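Long-range contacts in uncharacterized protein (Pseudomonas aeruginosa PAO1, PDB 4R1D), which probably acts as a calcium-binding lipase of the alpha/beta-hydrolase family, the type VI secretion effector Tle4, which the immunity protein Tli4 binds: residues 323-328 with 409-414; 385-390 with 399-404. All coordinates share one frame; numbering follows the deposited sequence.

Contact 1. Residues 323-328 with 409-414; sequences ALELAP and DSIANF
Ile411 and Phe414, one helical turn apart on helix 400-421, pack against the 323-328 segment, and apolar contact comes first. Ile411 sends its two branches to different side chains of that segment: CG2 lies 3.7 Å from CG of Glu325 and also meets CB of Leu324, while the other branch carries CD1 to CB of Ala327, 4.1 Å away. These branch positions belong to one of two modelled conformers and are tentative, as is the approach of CD1 to 3.5 Å from the backbone O of Leu324, an oxygen already taken by N of Ala327 in the type I turn 324-327.

The second kind of contact is carboxylate against ring. The extended chain of Glu325 crosses Phe414 at about a right angle and brings CD to 3.6 Å from ring atom CD2, the two planes 29° apart. Polar ties then fix what the ring only touches: Glu325 OE1 accepts from the backbone N of Asn215, at the start of helix 215-238, and OE2 is hydrogen-bonded to Ser214 OG. The backbone O of Glu325 pairs with His415 NE2.

No hydrogen bond joins the two segments themselves. A buried carboxylate with both oxygens engaged at a helix start can sit beside an aromatic ring, and its negative charge is probably stabilised there by the helix dipole.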
loop_
_atom_site.group_PDB
_atom_site.type_symbol
_atom_site.label_atom_id
_atom_site.label_comp_id
_atom_site.label_asym_id
_atom_site.label_seq_id
_atom_site.Cartn_x
_atom_site.Cartn_y
_atom_site.Cartn_z
ATOM N N ALA A 323 0.707 -4.965 -4.658
ATOM C CA ALA A 323 -0.705 -5.209 -4.930
ATOM C C ALA A 323 -0.874 -6.339 -5.936
ATOM O O ALA A 323 -1.706 -7.238 -5.743
ATOM C CB ALA A 323 -1.393 -3.938 -5.432
ATOM N N LEU A 324 -0.077 -6.292 -7.005
ATOM C CA LEU A 324 -0.163 -7.284 -8.073
ATOM C C LEU A 324 0.230 -8.665 -7.588
ATOM O O LEU A 324 -0.199 -9.670 -8.156
ATOM C CB LEU A 324 0.748 -6.906 -9.247
ATOM C CG LEU A 324 0.161 -5.876 -10.200
ATOM C CD1 LEU A 324 1.210 -5.444 -11.218
ATOM C CD2 LEU A 324 -1.098 -6.412 -10.894
ATOM N N GLU A 325 1.062 -8.719 -6.551
ATOM C CA GLU A 325 1.513 -10.004 -6.025
ATOM C C GLU A 325 0.379 -10.812 -5.395
ATOM O O GLU A 325 0.541 -11.994 -5.114
ATOM C CB GLU A 325 2.683 -9.828 -5.054
ATOM C CG GLU A 325 4.019 -9.649 -5.768
ATOM C CD GLU A 325 5.103 -9.071 -4.877
ATOM O OE1 GLU A 325 4.869 -8.953 -3.655
ATOM O OE2 GLU A 325 6.184 -8.736 -5.410
ATOM N N LEU A 326 -0.770 -10.177 -5.191
ATOM C CA LEU A 326 -1.955 -10.891 -4.731
ATOM C C LEU A 326 -2.590 -11.718 -5.856
ATOM O O LEU A 326 -3.462 -12.547 -5.608
ATOM C CB LEU A 326 -2.985 -9.901 -4.181
ATOM C CG LEU A 326 -4.361 -10.441 -3.772
ATOM C CD1 LEU A 326 -4.212 -11.420 -2.605
ATOM C CD2 LEU A 326 -5.324 -9.315 -3.412
ATOM N N ALA A 327 -2.166 -11.483 -7.094
ATOM C CA ALA A 327 -2.768 -12.191 -8.228
ATOM C C ALA A 327 -2.532 -13.697 -8.092
ATOM O O ALA A 327 -1.504 -14.112 -7.568
ATOM C CB ALA A 327 -2.192 -11.676 -9.519
ATOM N N PRO A 328 -3.502 -14.526 -8.542
ATOM C CA PRO A 328 -3.288 -15.977 -8.455
ATOM C C PRO A 328 -1.974 -16.429 -9.114
ATOM O O PRO A 328 -1.619 -15.958 -10.194
ATOM C CB PRO A 328 -4.502 -16.561 -9.198
ATOM C CG PRO A 328 -5.597 -15.562 -8.926
ATOM C CD PRO A 328 -4.870 -14.187 -8.974
ATOM N N ASP A 409 6.223 -10.140 -14.945
ATOM C CA ASP A 409 7.277 -11.151 -14.963
ATOM C C ASP A 409 7.959 -11.231 -13.590
ATOM O O ASP A 409 8.295 -12.321 -13.101
ATOM C CB ASP A 409 8.279 -10.872 -16.098
ATOM C CG ASP A 409 7.668 -11.112 -17.478
ATOM O OD1 ASP A 409 6.572 -11.701 -17.539
ATOM O OD2 ASP A 409 8.283 -10.731 -18.497
ATOM N N SER A 410 8.137 -10.072 -12.962
ATOM C CA SER A 410 8.646 -10.018 -11.583
ATOM C C SER A 410 7.787 -10.794 -10.592
ATOM O O SER A 410 8.312 -11.581 -9.812
ATOM C CB SER A 410 8.787 -8.575 -11.105
ATOM O OG SER A 410 10.102 -8.102 -11.317
ATOM N N ILE A 411 6.476 -10.564 -10.591
ATOM C CA ILE A 411 5.622 -11.306 -9.668
ATOM C C ILE A 411 5.650 -12.808 -9.963
ATOM O O ILE A 411 5.641 -13.605 -9.028
ATOM C CB ILE A 411 4.142 -10.782 -9.592
ATOM C CG1 ILE A 411 3.299 -11.312 -10.755
ATOM C CG2 ILE A 411 4.101 -9.260 -9.467
ATOM C CD1 ILE A 411 1.802 -11.204 -10.521
ATOM N N ALA A 412 5.694 -13.198 -11.238
ATOM C CA ALA A 412 5.759 -14.621 -11.579
ATOM C C ALA A 412 6.994 -15.239 -10.942
ATOM O O ALA A 412 6.954 -16.359 -10.419
ATOM C CB ALA A 412 5.783 -14.820 -13.100
ATOM N N ASN A 413 8.092 -14.492 -10.963
ATOM C CA ASN A 413 9.346 -14.982 -10.402
ATOM C C ASN A 413 9.265 -15.075 -8.870
ATOM O O ASN A 413 9.681 -16.061 -8.272
ATOM C CB ASN A 413 10.516 -14.100 -10.860
ATOM C CG ASN A 413 11.855 -14.591 -10.347
ATOM O OD1 ASN A 413 12.247 -15.730 -10.600
ATOM N ND2 ASN A 413 12.574 -13.724 -9.639
ATOM N N PHE A 414 8.692 -14.054 -8.247
ATOM C CA PHE A 414 8.504 -14.061 -6.796
ATOM C C PHE A 414 7.568 -15.187 -6.368
ATOM O O PHE A 414 7.865 -15.924 -5.437
ATOM C CB PHE A 414 7.968 -12.702 -6.337
ATOM C CG PHE A 414 7.692 -12.613 -4.853
ATOM C CD1 PHE A 414 8.726 -12.700 -3.936
ATOM C CD2 PHE A 414 6.400 -12.417 -4.387
ATOM C CE1 PHE A 414 8.483 -12.597 -2.567
ATOM C CE2 PHE A 414 6.141 -12.323 -3.020
ATOM C CZ PHE A 414 7.192 -12.410 -2.109
#

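Contact 2. Residues 385-390 with 399-404; sequences QYLDMS and GPRDNF
Leu387 points at the first turn of helix 400-421 and meets three of its residues with different parts of one side chain. Its CB abuts CB of Pro400 at 3.7 Å, the branch CD2 approaches CB of Phe404 at 4.4 Å, and CD1 lies over one face of the Arg401 guanidinium, 4.0 Å from NE and displaced toward the rim of the group.

Arg401 sets out away from the loop and is brought back by bends at chi2 and chi3 (63° and 76°). Its guanidinium thus folds over the leucine methyl, while NH2 bonds to Ser384 OG and the carbonyl O of Val379, which hold the group in place.

Next to Leu387, Asp388 lays its CB 3.7 Å from CG of the Pro400 ring. With CG anti to the backbone N (chi1 -174°), its carboxylate serves its own segment: OD1 accepts from Ser390 N at 3.0 Å and from Ser390 OG at 2.7 Å, on the anti and syn sides respectively, both from the same face of the carboxylate plane.

The first of these bonds defines an Asx turn. Across from it stands a helix start with Gly399 as N-cap and Pro400 as first helical residue, a position where proline needs no amide hydrogen.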
loop_
_atom_site.group_PDB
_atom_site.type_symbol
_atom_site.label_atom_id
_atom_site.label_comp_id
_atom_site.label_asym_id
_atom_site.label_seq_id
_atom_site.Cartn_x
_atom_site.Cartn_y
_atom_site.Cartn_z
ATOM N N GLN A 385 -4.935 3.106 -20.975
ATOM C CA GLN A 385 -4.860 4.541 -20.715
ATOM C C GLN A 385 -4.632 4.816 -19.238
ATOM O O GLN A 385 -4.134 5.875 -18.869
ATOM C CB GLN A 385 -6.155 5.226 -21.151
ATOM C CG GLN A 385 -7.405 4.630 -20.509
ATOM C CD GLN A 385 -8.685 5.316 -20.956
ATOM O OE1 GLN A 385 -8.749 6.540 -21.048
ATOM N NE2 GLN A 385 -9.709 4.524 -21.243
ATOM N N TYR A 386 -4.992 3.851 -18.397
ATOM C CA TYR A 386 -4.886 4.040 -16.947
ATOM C C TYR A 386 -3.516 3.671 -16.377
ATOM O O TYR A 386 -3.206 4.000 -15.224
ATOM C CB TYR A 386 -5.998 3.270 -16.240
ATOM C CG TYR A 386 -7.382 3.739 -16.634
ATOM C CD1 TYR A 386 -7.826 5.006 -16.277
ATOM C CD2 TYR A 386 -8.247 2.921 -17.355
ATOM C CE1 TYR A 386 -9.088 5.447 -16.614
ATOM C CE2 TYR A 386 -9.528 3.356 -17.696
ATOM C CZ TYR A 386 -9.939 4.622 -17.328
ATOM O OH TYR A 386 -11.200 5.088 -17.656
ATOM N N LEU A 387 -2.686 2.997 -17.170
ATOM C CA LEU A 387 -1.384 2.542 -16.660
ATOM C C LEU A 387 -0.456 3.703 -16.278
ATOM O O LEU A 387 0.245 3.652 -15.256
ATOM C CB LEU A 387 -0.695 1.637 -17.682
ATOM C CG LEU A 387 -1.452 0.343 -17.991
ATOM C CD1 LEU A 387 -0.839 -0.363 -19.209
ATOM C CD2 LEU A 387 -1.443 -0.571 -16.768
ATOM N N ASP A 388 -0.442 4.735 -17.112
ATOM C CA ASP A 388 0.353 5.931 -16.851
ATOM C C ASP A 388 -0.422 7.121 -17.397
ATOM O O ASP A 388 -0.492 7.337 -18.605
ATOM C CB ASP A 388 1.726 5.834 -17.518
ATOM C CG ASP A 388 2.645 7.004 -17.159
ATOM O OD1 ASP A 388 2.157 8.033 -16.646
ATOM O OD2 ASP A 388 3.863 6.886 -17.390
ATOM N N MET A 389 -1.021 7.894 -16.503
ATOM C CA MET A 389 -1.867 8.994 -16.930
ATOM C C MET A 389 -1.104 10.317 -17.020
ATOM O O MET A 389 -1.701 11.363 -17.248
ATOM C CB MET A 389 -3.067 9.116 -15.993
ATOM C CG MET A 389 -3.884 7.820 -15.896
ATOM S SD MET A 389 -5.438 7.996 -14.997
ATOM C CE MET A 389 -4.857 7.981 -13.298
ATOM N N SER A 390 0.216 10.262 -16.883
ATOM C CA SER A 390 1.004 11.483 -16.692
ATOM C C SER A 390 1.194 12.307 -17.963
ATOM O O SER A 390 1.468 13.507 -17.906
ATOM C CB SER A 390 2.364 11.166 -16.056
ATOM O OG SER A 390 3.231 10.518 -16.974
ATOM N N GLY A 399 7.610 3.065 -21.445
ATOM C CA GLY A 399 6.306 2.726 -21.980
ATOM C C GLY A 399 5.477 2.062 -20.905
ATOM O O GLY A 399 5.976 1.204 -20.191
ATOM N N PRO A 400 4.207 2.468 -20.776
ATOM C CA PRO A 400 3.341 1.972 -19.698
ATOM C C PRO A 400 3.181 0.456 -19.729
ATOM O O PRO A 400 3.204 -0.189 -18.679
ATOM C CB PRO A 400 2.003 2.665 -19.982
ATOM C CG PRO A 400 2.412 3.947 -20.680
ATOM C CD PRO A 400 3.572 3.548 -21.548
ATOM N N ARG A 401 3.028 -0.105 -20.922
ATOM C CA ARG A 401 2.838 -1.542 -21.066
ATOM C C ARG A 401 4.167 -2.271 -20.837
ATOM O O ARG A 401 4.182 -3.358 -20.272
ATOM C CB ARG A 401 2.223 -1.856 -22.439
ATOM C CG ARG A 401 1.720 -3.278 -22.657
ATOM C CD ARG A 401 0.573 -3.688 -21.729
ATOM N NE ARG A 401 -0.758 -3.143 -22.042
ATOM C CZ ARG A 401 -1.888 -3.713 -21.614
ATOM N NH1 ARG A 401 -1.817 -4.835 -20.915
ATOM N NH2 ARG A 401 -3.076 -3.187 -21.886
ATOM N N ASP A 402 5.282 -1.656 -21.242
ATOM C CA ASP A 402 6.609 -2.216 -20.977
ATOM C C ASP A 402 6.766 -2.409 -19.477
ATOM O O ASP A 402 7.182 -3.463 -19.015
ATOM C CB ASP A 402 7.724 -1.264 -21.429
ATOM C CG ASP A 402 7.994 -1.315 -22.922
ATOM O OD1 ASP A 402 7.588 -2.289 -23.594
ATOM O OD2 ASP A 402 8.644 -0.367 -23.418
ATOM N N ASN A 403 6.462 -1.359 -18.730
ATOM C CA ASN A 403 6.582 -1.400 -17.273
ATOM C C ASN A 403 5.685 -2.476 -16.682
ATOM O O ASN A 403 6.118 -3.272 -15.848
ATOM C CB ASN A 403 6.223 -0.045 -16.677
ATOM C CG ASN A 403 6.721 0.103 -15.267
ATOM O OD1 ASN A 403 7.923 0.244 -15.047
ATOM N ND2 ASN A 403 5.806 0.055 -14.297
ATOM N N PHE A 404 4.427 -2.484 -17.114
ATOM C CA PHE A 404 3.454 -3.447 -16.609
ATOM C C PHE A 404 3.864 -4.892 -16.885
ATOM O O PHE A 404 3.785 -5.741 -15.997
ATOM C CB PHE A 404 2.056 -3.151 -17.175
ATOM C CG PHE A 404 1.025 -4.177 -16.803
ATOM C CD1 PHE A 404 0.615 -4.325 -15.481
ATOM C CD2 PHE A 404 0.467 -5.004 -17.764
ATOM C CE1 PHE A 404 -0.330 -5.279 -15.134
ATOM C CE2 PHE A 404 -0.489 -5.953 -17.416
ATOM C CZ PHE A 404 -0.884 -6.088 -16.103
#

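In the fold
Helix 400-421 is common to both contacts: contact 2 uses its first turn, contact 1 a stretch further along, and their centres lie about 17 Å apart. They meet directly where Leu324 CD1 packs on Phe404 CE1 at 4.2 Å. Along the chain the order is 323-328, 385-390, 399-404, 409-414, so the local closure of contact 2 falls within the longer span of contact 1. Both lie in the connection between the parallel strands 274-280 and 427-432, with helix 400-421 leading back toward the sheet, and away from the calcium site. Together they hold a helix that carries part of the interface with the other protein chain, whose Val88 meets Asp409 and Ser410 and whose Ser115 bonds Asp402.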